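PDB 6BQ7: thermospermine synthase from Medicago truncatula, which probably transfers an aminopropyl group from decarboxylated S-adenosylmethionine to spermidine, yielding thermospermine and S-methyl-5'-thioadenosine. Local coordinates for residues 85-90 against 249-254; 103-108 against 177-182; 215-220 against 256-261; 229-234 against 306-311. All blocks are in the same frame, centred on the assembly; numbering follows the deposited sequence. Where two conformers were deposited one is given.

How the contacts relate
Contacts 1, 2 and 3 gather round the bound spermidine, each bringing at least one residue to it, while contact 4 stands off, its Phe230 side chain about 12 Å from the ligand. Contacts 2 and 3 are strand pairings in one mixed sheet, bridged by Leu182 O and Gln217 NE2 at 2.6 Å. Contact 1 sets a helix against this chain's edge strand beside contact 3, and Ala249 O meets Trp258 N at 2.9 Å. Contacts 1 and 2 lie with centres 18 Å apart, yet Tyr87 OH reaches Asp181 OD1, the predicted proton acceptor, at 2.7 Å. Contact 4 covers the bulged strand of contact 3, Phe230 CB lying 3.3 Å from Pro220 O.

Contact 1: residues 85-90 against 249-254; sequences FIYHEC and AHIPSY. With SPD (spermidine), chain C.
Tyr87 takes Ile251 against its stem: the CD1 methyl of Ile251 sits 3.6 Å from Tyr87 CB and at the edge of the ring, near its plane. With CG anti to the backbone N (chi1 174°), the Tyr87 ring extends from the helix toward the spermidine, and its OH comes 3.8 Å from spermidine C8; that hydroxyl is hydrogen-bonded to Asp181 OD1. Tyr254 stands roughly perpendicular to it, laying its OH over one Tyr87 face, toward the rim. The Tyr254 ring is itself sandwiched. Ile251 CG2 lies over the centre of one face and spermidine C3 over the other, 3.5 Å above the plane, while the Tyr254 hydroxyl is hydrogen-bonded to Gln78 O, which fixes the far end of the ring. Further from the ligand, the Ile86 and Ile251 chains overlap head to tail; the Ile86 branch opposite its backbone N, CG2, lies 3.9 Å from Ile251 CG1. Ile86 CD1 carries on to the ring of Pro252, meeting its CD at 4.1 Å. One helical turn on, Cys90 SG rests 4.0 Å from Ala249 CB. The interface is apolar, then, with a tyrosine-lined rim at the polyamine site. Helix 84-98 here runs roughly antiparallel to strand 243-251 (148° between the short segments), with Trp260 of the neighbouring strand 256-264 packed beside Cys90 and Ala249, and Ile223 of the second subunit touching Ile86 and Pro252.

Contact 2: residues 103-108 against 177-182; sequences KNVFIM and VIVGDL. With SPD (spermidine), chain C.
Met108 lies across the end of strand 175-181, and its side chain is the most deeply covered of the contact. CB and CG both pass Val179 O, at 3.7 and 3.8 Å. CB also comes 4.1 Å from Leu182 CD1, and CG, placed anti to the carbonyl carbon (chi1 -46°), turns back to Ile178 CG2 at 4.0 Å. The chain then turns about its CG-SD bond (chi3 -75°), which carries CE over Gly180, where the methyl packs closely on the glycine backbone, 3.6 Å from its CA. Alongside runs a parallel ladder in which Phe106 N bonds to Val177 O, Val179 N to Phe106 O, Met108 N to Val179 O and Asp181 N to Met108 O, the last at 2.8 Å. These are the first and fourth strands of a Rossmann-like fold of the methyltransferase type, with strand order 3-2-1-4-5-7-6, and the active site opens, as usual there, at the carboxyl ends of the strands. On the face shared by Ile107 and Val179, Ile107 CG1 comes within 4.5 Å of Val179 CB, and Thr115 of helix 114-119 touches both side chains. Leu182 closes the strand end, its CG and CD2 both set against Met108 O. A serine here would probably leave the Met108 carbonyl and CB without their apolar cover and open a gap beside Cys191, an adenosine-binding residue. Just before it, Asp181, the predicted proton acceptor, receives a hydrogen bond from spermidine N10 at 3.1 Å through OD1; its OD2 pairs with Thr115 OG1.

Contact 3: residues 215-220 against 256-261; sequences VTQAGP and DIWGWV. With SPD (spermidine), chain C.
Trp258 lays one indole face against spermidine and the other against the chain at Gly219-Pro220. On the ligand side CH2 comes 3.6 Å from spermidine C4, with C5 over the same face toward the rim. Behind the ring, Gly219 C lies over its centre, and Pro220 CD makes a CH-pi contact 3.8 Å from the centroid of the six-membered ring. The indole N-H is met near the ring plane: NE1 donates to Gln217 OE1 at 2.8 Å, with the amide turned 20° from the ring. That same oxygen takes Gly219 N at 3.0 Å, the two donors arriving from opposite faces of the amide. Gln217 gets there by folding back on its strand, CG tucked between the backbone N and carbonyl carbon (chi1 75°) and the chain bent at chi2 (93°). Its NE2 is spent on Leu182 and Asp184, so both ends of the amide are tied down. One shell further out, the antiparallel pairing of strands 212-220 and 256-264 carries a beta bulge: Ala218 N bonds to Gly259 O and Gly259 N to Gly219 O, at 2.7 and 2.9 Å, two residues facing one. Gly219 has a positive phi, which suits glycine. A leucine in place of Trp258 would probably leave Gln217 OE1 without its indole donor and strip the flat wall from the ligand's methylenes. The chemistry divides accordingly: the indole meets the carbon stretch between two spermidine nitrogens, while Gln78, Glu33 and Asp181 supply the oxygens that accept from the amines.

Contact 4: residues 229-234 against 306-311; sequences VFSCIY and RNSLNN
Leu309 projects from helix 303-310 into the groove that Phe230, Ser231 and Tyr234 form on helix 230-238. This is helix-to-helix packing on the outside of the Rossmann-like domain, a C-terminal helix laid over the helix that links strand 212-220 to strand 243-251. The short helical segments cross at -48°, and the closest approach of their axes is 9.3 Å. At the serine the backbones draw nearer, with Ser231 CA only 5.0 Å from Leu309 CA.

Apolar contacts carry most of the interface. The two methyls of Leu309 part company: CD1 drops onto Ser231 CB at 3.5 Å, whereas CD2 reaches Phe230 CE2 at the same separation. Its torsions (chi1 -90°, chi2 59°) give one of the less common leucine shapes, which spreads the methyls between serine and aromatics. CD2 also makes an off-centre CH-pi contact with the Tyr234 ring, 4.3 Å from its centroid. Pro246 of strand 243-251 backs this cluster, touching Phe230, Tyr234 and Leu309 alike.

The polar groups find partners beyond the two segments. Ser308 OG, near Ser231 CB, is hydrogen-bonded to His226 NE2, and Arg306 forms a salt bridge through NH1 with Asp291 of the second subunit.

The remaining kind of contact is ring edge against carbonyl. Tyr234 CG stands anti to its own nitrogen, which swings the ring toward the end of helix 303-310. There CE2 meets Leu309 O at 3.2 Å, with the oxygen near the plane of the tyrosine ring.

Contact 1: residues 85-90 against 249-254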
# COMPACT_ATOMS: atom_id res chain seq x y z
N PHE A 85 -4.28 21.18 -16.90
CA PHE A 85 -4.79 21.95 -18.04
C PHE A 85 -6.03 21.31 -18.64
O PHE A 85 -6.92 22.02 -19.13
CB PHE A 85 -3.71 22.14 -19.12
CG PHE A 85 -3.36 20.90 -19.91
CD1 PHE A 85 -2.34 20.04 -19.49
CD2 PHE A 85 -4.01 20.61 -21.11
CE1 PHE A 85 -2.00 18.91 -20.24
CE2 PHE A 85 -3.68 19.49 -21.87
CZ PHE A 85 -2.68 18.63 -21.43
N ILE A 86 -6.12 19.97 -18.61
CA ILE A 86 -7.31 19.33 -19.16
C ILE A 86 -8.53 19.74 -18.38
O ILE A 86 -9.55 20.15 -18.94
CB ILE A 86 -7.16 17.80 -19.16
CG1 ILE A 86 -5.97 17.34 -20.01
CG2 ILE A 86 -8.47 17.17 -19.67
CD1 ILE A 86 -5.69 15.86 -19.88
N TYR A 87 -8.44 19.63 -17.05
CA TYR A 87 -9.57 19.93 -16.19
C TYR A 87 -9.98 21.38 -16.32
O TYR A 87 -11.17 21.68 -16.48
CB TYR A 87 -9.22 19.60 -14.73
CG TYR A 87 -10.31 20.04 -13.79
CD1 TYR A 87 -11.41 19.23 -13.55
CD2 TYR A 87 -10.27 21.29 -13.19
CE1 TYR A 87 -12.43 19.64 -12.70
CE2 TYR A 87 -11.27 21.72 -12.36
CZ TYR A 87 -12.35 20.90 -12.11
OH TYR A 87 -13.34 21.33 -11.25
N HIS A 88 -9.03 22.27 -16.24
CA HIS A 88 -9.32 23.68 -16.31
C HIS A 88 -9.76 24.21 -17.66
O HIS A 88 -10.54 25.09 -17.71
CB HIS A 88 -8.22 24.49 -15.67
CG HIS A 88 -8.07 24.20 -14.22
ND1 HIS A 88 -7.07 23.43 -13.73
CD2 HIS A 88 -8.85 24.52 -13.18
CE1 HIS A 88 -7.21 23.31 -12.43
NE2 HIS A 88 -8.29 23.97 -12.08
N GLU A 89 -9.20 23.71 -18.74
CA GLU A 89 -9.67 24.06 -20.08
C GLU A 89 -11.09 23.56 -20.29
O GLU A 89 -11.94 24.29 -20.82
CB GLU A 89 -8.74 23.47 -21.13
CG GLU A 89 -7.43 24.26 -21.29
CD GLU A 89 -6.67 23.91 -22.56
OE1 GLU A 89 -7.22 23.14 -23.39
OE2 GLU A 89 -5.52 24.38 -22.72
N CYS A 90 -11.37 22.31 -19.89
CA CYS A 90 -12.72 21.77 -20.01
C CYS A 90 -13.71 22.52 -19.12
O CYS A 90 -14.85 22.77 -19.53
CB CYS A 90 -12.72 20.29 -19.65
SG CYS A 90 -12.03 19.30 -20.95
N ALA A 249 -14.38 14.13 -19.89
CA ALA A 249 -13.05 13.95 -20.45
C ALA A 249 -12.16 13.24 -19.45
O ALA A 249 -12.25 13.47 -18.24
CB ALA A 249 -12.42 15.30 -20.85
N HIS A 250 -11.29 12.38 -19.97
CA HIS A 250 -10.36 11.64 -19.15
C HIS A 250 -9.31 12.57 -18.54
O HIS A 250 -8.74 13.41 -19.24
CB HIS A 250 -9.67 10.55 -19.98
CG HIS A 250 -8.77 9.66 -19.19
ND1 HIS A 250 -7.41 9.58 -19.42
CD2 HIS A 250 -9.02 8.82 -18.15
CE1 HIS A 250 -6.87 8.73 -18.57
NE2 HIS A 250 -7.83 8.26 -17.78
N ILE A 251 -9.07 12.41 -17.24
CA ILE A 251 -7.97 13.12 -16.59
C ILE A 251 -7.08 12.08 -15.93
O ILE A 251 -7.47 11.47 -14.91
CB ILE A 251 -8.51 14.18 -15.62
CG1 ILE A 251 -9.41 15.13 -16.44
CG2 ILE A 251 -7.37 14.92 -14.94
CD1 ILE A 251 -10.01 16.27 -15.69
N PRO A 252 -5.89 11.82 -16.48
CA PRO A 252 -5.09 10.68 -15.98
C PRO A 252 -4.81 10.73 -14.50
O PRO A 252 -4.92 9.70 -13.82
CB PRO A 252 -3.80 10.76 -16.80
CG PRO A 252 -4.20 11.51 -18.06
CD PRO A 252 -5.25 12.51 -17.61
N SER A 253 -4.45 11.90 -13.97
CA SER A 253 -4.16 11.99 -12.55
C SER A 253 -5.40 11.70 -11.70
O SER A 253 -5.25 11.40 -10.51
CB SER A 253 -3.61 13.38 -12.20
OG SER A 253 -4.63 14.34 -12.41
N TYR A 254 -6.58 11.73 -12.25
CA TYR A 254 -7.77 11.43 -11.49
C TYR A 254 -8.16 9.99 -11.61
O TYR A 254 -9.05 9.56 -10.99
CB TYR A 254 -8.94 12.22 -12.02
CG TYR A 254 -8.93 13.65 -11.73
CD1 TYR A 254 -7.87 14.24 -11.17
CD2 TYR A 254 -9.98 14.43 -12.07
CE1 TYR A 254 -7.84 15.56 -10.92
CE2 TYR A 254 -9.97 15.76 -11.84
CZ TYR A 254 -8.89 16.32 -11.25
OH TYR A 254 -8.84 17.65 -10.99
N1 SPD C . -9.04 12.35 -7.13
C2 SPD C . -10.32 12.70 -7.69
C3 SPD C . -10.19 14.09 -8.30
C4 SPD C . -11.10 15.06 -7.56
C5 SPD C . -11.20 16.34 -8.39
N6 SPD C . -12.07 17.31 -7.73
C7 SPD C . -12.42 18.35 -8.69
C8 SPD C . -12.85 19.61 -7.94
C9 SPD C . -11.68 20.59 -7.89
N10 SPD C . -12.10 21.78 -7.17

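Contact 2: residues 103-108 against 177-182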
# COMPACT_ATOMS: atom_id res chain seq x y z
N LYS A 103 -18.21 38.98 -20.44
CA LYS A 103 -17.41 40.07 -19.87
C LYS A 103 -17.10 39.92 -18.39
O LYS A 103 -15.98 40.23 -17.97
CB LYS A 103 -18.11 41.41 -20.10
CG LYS A 103 -17.94 41.94 -21.54
CD LYS A 103 -18.76 43.16 -21.80
CE LYS A 103 -20.05 42.82 -22.54
NZ LYS A 103 -20.95 44.00 -22.70
N ASN A 104 -18.03 39.47 -17.56
CA ASN A 104 -17.70 39.29 -16.15
C ASN A 104 -18.17 37.93 -15.67
O ASN A 104 -19.26 37.45 -16.04
CB ASN A 104 -18.28 40.41 -15.27
CG ASN A 104 -19.79 40.38 -15.21
OD1 ASN A 104 -20.45 39.97 -16.17
ND2 ASN A 104 -20.34 40.85 -14.10
N VAL A 105 -17.33 37.30 -14.85
CA VAL A 105 -17.48 35.91 -14.46
C VAL A 105 -17.33 35.81 -12.94
O VAL A 105 -16.54 36.54 -12.33
CB VAL A 105 -16.43 35.03 -15.18
CG1 VAL A 105 -16.47 33.60 -14.68
CG2 VAL A 105 -16.65 35.08 -16.70
N PHE A 106 -18.12 34.92 -12.34
CA PHE A 106 -18.01 34.59 -10.92
C PHE A 106 -17.58 33.14 -10.81
O PHE A 106 -18.16 32.27 -11.48
CB PHE A 106 -19.37 34.83 -10.25
CG PHE A 106 -19.36 34.73 -8.76
CD1 PHE A 106 -19.59 33.51 -8.14
CD2 PHE A 106 -19.21 35.86 -7.96
CE1 PHE A 106 -19.62 33.42 -6.74
CE2 PHE A 106 -19.24 35.78 -6.57
CZ PHE A 106 -19.45 34.57 -5.96
N ILE A 107 -16.56 32.86 -10.01
CA ILE A 107 -16.11 31.49 -9.74
C ILE A 107 -16.57 31.10 -8.35
O ILE A 107 -16.13 31.69 -7.36
CB ILE A 107 -14.59 31.35 -9.83
CG1 ILE A 107 -14.04 31.77 -11.18
CG2 ILE A 107 -14.16 29.91 -9.53
CD1 ILE A 107 -12.52 32.03 -11.14
N MET A 108 -17.42 30.08 -8.24
CA MET A 108 -17.67 29.46 -6.95
C MET A 108 -16.52 28.50 -6.63
O MET A 108 -16.39 27.45 -7.26
CB MET A 108 -19.00 28.72 -6.95
CG MET A 108 -20.13 29.53 -7.57
SD MET A 108 -21.69 28.74 -7.19
CE MET A 108 -21.61 27.35 -8.31
N VAL A 177 -21.13 34.61 -17.00
CA VAL A 177 -20.86 33.21 -16.73
C VAL A 177 -20.59 33.01 -15.24
O VAL A 177 -20.00 33.81 -14.62
CB VAL A 177 -19.63 32.69 -17.51
CG1 VAL A 177 -19.37 31.23 -17.27
CG2 VAL A 177 -19.70 32.91 -19.01
N ILE A 178 -21.11 31.96 -14.67
CA ILE A 178 -20.78 31.56 -13.31
C ILE A 178 -20.19 30.16 -13.38
O ILE A 178 -20.78 29.27 -14.00
CB ILE A 178 -22.00 31.61 -12.37
CG1 ILE A 178 -22.48 33.05 -12.23
CG2 ILE A 178 -21.61 31.06 -10.98
CD1 ILE A 178 -23.87 33.19 -11.67
N VAL A 179 -19.03 29.97 -12.76
CA VAL A 179 -18.27 28.73 -12.85
C VAL A 179 -18.30 28.06 -11.48
O VAL A 179 -17.87 28.64 -10.48
CB VAL A 179 -16.83 28.99 -13.31
CG1 VAL A 179 -16.01 27.70 -13.33
CG2 VAL A 179 -16.84 29.67 -14.69
N GLY A 180 -18.86 26.84 -11.43
CA GLY A 180 -18.82 26.05 -10.21
C GLY A 180 -17.56 25.21 -10.16
O GLY A 180 -17.40 24.26 -10.93
N ASP A 181 -16.66 25.56 -9.25
CA ASP A 181 -15.43 24.78 -9.09
C ASP A 181 -15.29 24.31 -7.65
O ASP A 181 -14.23 24.49 -7.03
CB ASP A 181 -14.21 25.61 -9.50
CG ASP A 181 -12.97 24.75 -9.72
OD1 ASP A 181 -13.07 23.50 -9.62
OD2 ASP A 181 -11.90 25.34 -9.99
N LEU A 182 -16.34 23.68 -7.12
CA LEU A 182 -16.33 23.22 -5.74
C LEU A 182 -16.10 21.71 -5.69
O LEU A 182 -16.03 21.04 -6.73
CB LEU A 182 -17.65 23.57 -5.07
CG LEU A 182 -18.07 25.03 -5.24
CD1 LEU A 182 -19.59 25.10 -5.21
CD2 LEU A 182 -17.43 25.89 -4.15
N1 SPD C . -9.04 12.35 -7.13
C2 SPD C . -10.32 12.70 -7.69
C3 SPD C . -10.19 14.09 -8.30
C4 SPD C . -11.10 15.06 -7.56
C5 SPD C . -11.20 16.34 -8.39
N6 SPD C . -12.07 17.31 -7.73
C7 SPD C . -12.42 18.35 -8.69
C8 SPD C . -12.85 19.61 -7.94
C9 SPD C . -11.68 20.59 -7.89
N10 SPD C . -12.10 21.78 -7.17

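Contact 3: residues 215-220 against 256-261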
# COMPACT_ATOMS: atom_id res chain seq x y z
N VAL A 215 -21.74 26.85 -15.62
CA VAL A 215 -21.06 25.58 -15.79
C VAL A 215 -20.53 25.17 -14.43
O VAL A 215 -19.99 26.01 -13.70
CB VAL A 215 -19.92 25.67 -16.83
CG1 VAL A 215 -18.91 26.76 -16.44
CG2 VAL A 215 -19.23 24.32 -16.99
N THR A 216 -20.69 23.90 -14.08
CA THR A 216 -20.12 23.38 -12.85
C THR A 216 -19.37 22.09 -13.16
O THR A 216 -19.71 21.36 -14.10
CB THR A 216 -21.19 23.09 -11.76
OG1 THR A 216 -20.57 22.50 -10.59
CG2 THR A 216 -22.25 22.14 -12.28
N GLN A 217 -18.32 21.83 -12.39
CA GLN A 217 -17.76 20.49 -12.39
C GLN A 217 -18.82 19.54 -11.83
O GLN A 217 -19.66 19.93 -11.01
CB GLN A 217 -16.45 20.44 -11.60
CG GLN A 217 -16.59 20.48 -10.08
CD GLN A 217 -16.64 19.08 -9.47
OE1 GLN A 217 -16.43 18.09 -10.16
NE2 GLN A 217 -16.93 19.01 -8.18
N ALA A 218 -18.83 18.30 -12.31
CA ALA A 218 -19.97 17.45 -12.03
C ALA A 218 -19.54 16.05 -11.62
O ALA A 218 -20.26 15.08 -11.85
CB ALA A 218 -20.92 17.39 -13.26
N GLY A 219 -18.36 15.93 -11.00
CA GLY A 219 -17.91 14.70 -10.42
C GLY A 219 -17.45 13.68 -11.44
O GLY A 219 -17.39 13.98 -12.64
N PRO A 220 -17.10 12.47 -10.99
CA PRO A 220 -16.70 11.42 -11.93
C PRO A 220 -17.81 11.11 -12.94
O PRO A 220 -19.00 11.22 -12.65
CB PRO A 220 -16.40 10.21 -11.03
CG PRO A 220 -16.97 10.57 -9.64
CD PRO A 220 -16.89 12.08 -9.58
N ASP A 256 -9.84 8.56 -13.84
CA ASP A 256 -11.24 8.44 -14.21
C ASP A 256 -11.57 9.47 -15.28
O ASP A 256 -10.80 10.40 -15.53
CB ASP A 256 -12.17 8.62 -13.00
CG ASP A 256 -13.50 7.92 -13.16
OD1 ASP A 256 -13.77 7.35 -14.25
OD2 ASP A 256 -14.28 7.94 -12.19
N ILE A 257 -12.72 9.27 -15.90
CA ILE A 257 -13.39 10.33 -16.65
C ILE A 257 -13.96 11.33 -15.65
O ILE A 257 -14.62 10.94 -14.68
CB ILE A 257 -14.50 9.73 -17.52
CG1 ILE A 257 -13.96 8.59 -18.38
CG2 ILE A 257 -15.12 10.78 -18.41
CD1 ILE A 257 -12.90 9.01 -19.38
N TRP A 258 -13.75 12.62 -15.90
CA TRP A 258 -14.38 13.65 -15.09
C TRP A 258 -15.45 14.35 -15.90
O TRP A 258 -15.35 14.46 -17.13
CB TRP A 258 -13.38 14.69 -14.58
CG TRP A 258 -13.82 15.21 -13.25
CD1 TRP A 258 -14.40 16.43 -12.99
CD2 TRP A 258 -13.77 14.52 -12.01
NE1 TRP A 258 -14.70 16.53 -11.66
CE2 TRP A 258 -14.32 15.37 -11.03
CE3 TRP A 258 -13.30 13.25 -11.62
CZ2 TRP A 258 -14.41 15.01 -9.69
CZ3 TRP A 258 -13.39 12.89 -10.28
CH2 TRP A 258 -13.93 13.77 -9.33
N GLY A 259 -16.49 14.85 -15.23
CA GLY A 259 -17.64 15.43 -15.89
C GLY A 259 -17.85 16.89 -15.54
O GLY A 259 -17.44 17.35 -14.46
N TRP A 260 -18.50 17.61 -16.45
CA TRP A 260 -18.95 18.99 -16.28
C TRP A 260 -20.31 19.13 -16.96
O TRP A 260 -20.70 18.33 -17.81
CB TRP A 260 -17.98 20.01 -16.91
CG TRP A 260 -16.59 19.86 -16.45
CD1 TRP A 260 -16.00 20.48 -15.40
CD2 TRP A 260 -15.59 19.02 -17.04
NE1 TRP A 260 -14.69 20.08 -15.28
CE2 TRP A 260 -14.42 19.18 -16.27
CE3 TRP A 260 -15.59 18.14 -18.12
CZ2 TRP A 260 -13.24 18.48 -16.56
CZ3 TRP A 260 -14.41 17.46 -18.41
CH2 TRP A 260 -13.26 17.63 -17.64
N VAL A 261 -21.05 20.17 -16.57
CA VAL A 261 -22.39 20.40 -17.11
C VAL A 261 -22.56 21.89 -17.42
O VAL A 261 -22.38 22.74 -16.54
CB VAL A 261 -23.50 19.94 -16.14
CG1 VAL A 261 -24.84 20.14 -16.79
CG2 VAL A 261 -23.33 18.46 -15.78
N1 SPD C . -9.04 12.35 -7.13
C2 SPD C . -10.32 12.70 -7.69
C3 SPD C . -10.19 14.09 -8.30
C4 SPD C . -11.10 15.06 -7.56
C5 SPD C . -11.20 16.34 -8.39
N6 SPD C . -12.07 17.31 -7.73
C7 SPD C . -12.42 18.35 -8.69
C8 SPD C . -12.85 19.61 -7.94
C9 SPD C . -11.68 20.59 -7.89
N10 SPD C . -12.10 21.78 -7.17

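Contact 4: residues 229-234 against 306-311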
# COMPACT_ATOMS: atom_id res chain seq x y z
N VAL A 229 -22.74 11.37 -8.72
CA VAL A 229 -23.19 12.76 -8.67
C VAL A 229 -23.50 13.26 -10.08
O VAL A 229 -24.40 14.09 -10.25
CB VAL A 229 -22.16 13.69 -7.99
CG1 VAL A 229 -21.95 13.27 -6.53
CG2 VAL A 229 -20.87 13.70 -8.74
N PHE A 230 -22.75 12.76 -11.08
CA PHE A 230 -22.83 13.31 -12.43
C PHE A 230 -24.27 13.30 -12.94
O PHE A 230 -24.78 14.33 -13.41
CB PHE A 230 -21.92 12.53 -13.37
CG PHE A 230 -21.84 13.09 -14.79
CD1 PHE A 230 -21.33 14.35 -15.02
CD2 PHE A 230 -22.25 12.34 -15.89
CE1 PHE A 230 -21.24 14.87 -16.32
CE2 PHE A 230 -22.16 12.83 -17.18
CZ PHE A 230 -21.65 14.11 -17.40
N SER A 231 -24.95 12.16 -12.84
CA SER A 231 -26.31 12.09 -13.36
C SER A 231 -27.27 12.93 -12.52
O SER A 231 -28.20 13.53 -13.07
CB SER A 231 -26.79 10.64 -13.44
OG SER A 231 -26.61 9.95 -12.22
N CYS A 232 -27.04 13.03 -11.23
CA CYS A 232 -27.90 13.84 -10.41
C CYS A 232 -27.70 15.28 -10.66
O CYS A 232 -28.62 16.02 -10.60
CB CYS A 232 -27.70 13.56 -8.94
SG CYS A 232 -27.86 11.83 -8.54
N ILE A 233 -26.47 15.72 -10.84
CA ILE A 233 -26.25 17.13 -11.15
C ILE A 233 -26.89 17.49 -12.48
O ILE A 233 -27.52 18.54 -12.62
CB ILE A 233 -24.76 17.47 -11.14
CG1 ILE A 233 -24.17 17.20 -9.77
CG2 ILE A 233 -24.57 18.91 -11.57
CD1 ILE A 233 -22.69 17.48 -9.71
N TYR A 234 -26.72 16.62 -13.49
CA TYR A 234 -27.38 16.86 -14.77
C TYR A 234 -28.89 17.00 -14.60
O TYR A 234 -29.49 17.95 -15.12
CB TYR A 234 -27.07 15.72 -15.75
CG TYR A 234 -28.00 15.72 -16.95
CD1 TYR A 234 -27.85 16.64 -17.97
CD2 TYR A 234 -29.04 14.79 -17.04
CE1 TYR A 234 -28.70 16.65 -19.07
CE2 TYR A 234 -29.90 14.79 -18.14
CZ TYR A 234 -29.73 15.73 -19.15
OH TYR A 234 -30.58 15.74 -20.25
N ARG A 306 -25.49 8.15 -21.46
CA ARG A 306 -26.65 8.87 -21.99
C ARG A 306 -27.95 8.32 -21.41
O ARG A 306 -28.77 9.07 -20.87
CB ARG A 306 -26.67 8.78 -23.52
CG ARG A 306 -26.54 10.10 -24.24
CD ARG A 306 -26.62 9.86 -25.74
NE ARG A 306 -25.49 9.09 -26.24
CZ ARG A 306 -25.61 7.96 -26.94
NH1 ARG A 306 -26.80 7.49 -27.24
NH2 ARG A 306 -24.52 7.32 -27.35
N ASN A 307 -28.15 7.00 -21.53
CA ASN A 307 -29.38 6.39 -21.03
C ASN A 307 -29.56 6.66 -19.54
O ASN A 307 -30.68 6.91 -19.08
CB ASN A 307 -29.38 4.88 -21.29
CG ASN A 307 -29.51 4.53 -22.76
OD1 ASN A 307 -29.56 5.42 -23.62
ND2 ASN A 307 -29.59 3.24 -23.05
N SER A 308 -28.46 6.60 -18.78
CA SER A 308 -28.53 6.86 -17.35
C SER A 308 -28.97 8.29 -17.07
O SER A 308 -29.91 8.53 -16.30
CB SER A 308 -27.18 6.57 -16.71
OG SER A 308 -27.11 7.12 -15.40
N LEU A 309 -28.31 9.27 -17.70
CA LEU A 309 -28.69 10.66 -17.48
C LEU A 309 -30.09 10.95 -18.01
O LEU A 309 -30.79 11.82 -17.47
CB LEU A 309 -27.66 11.59 -18.12
CG LEU A 309 -26.47 12.03 -17.26
CD1 LEU A 309 -25.67 10.84 -16.79
CD2 LEU A 309 -25.58 13.01 -18.01
N ASN A 310 -30.53 10.23 -19.05
CA ASN A 310 -31.86 10.47 -19.59
C ASN A 310 -32.94 10.01 -18.61
O ASN A 310 -33.93 10.72 -18.38
CB ASN A 310 -32.02 9.77 -20.94
CG ASN A 310 -31.41 10.57 -22.09
OD1 ASN A 310 -31.57 10.22 -23.26
ND2 ASN A 310 -30.70 11.64 -21.75
N ASN A 311 -32.77 8.82 -18.02
CA ASN A 311 -33.75 8.25 -17.11
C ASN A 311 -33.50 8.65 -15.66
O ASN A 311 -34.09 8.05 -14.75
CB ASN A 311 -33.76 6.73 -17.22
CG ASN A 311 -33.71 6.25 -18.66
OD1 ASN A 311 -33.01 5.29 -18.98
ND2 ASN A 311 -34.44 6.93 -19.54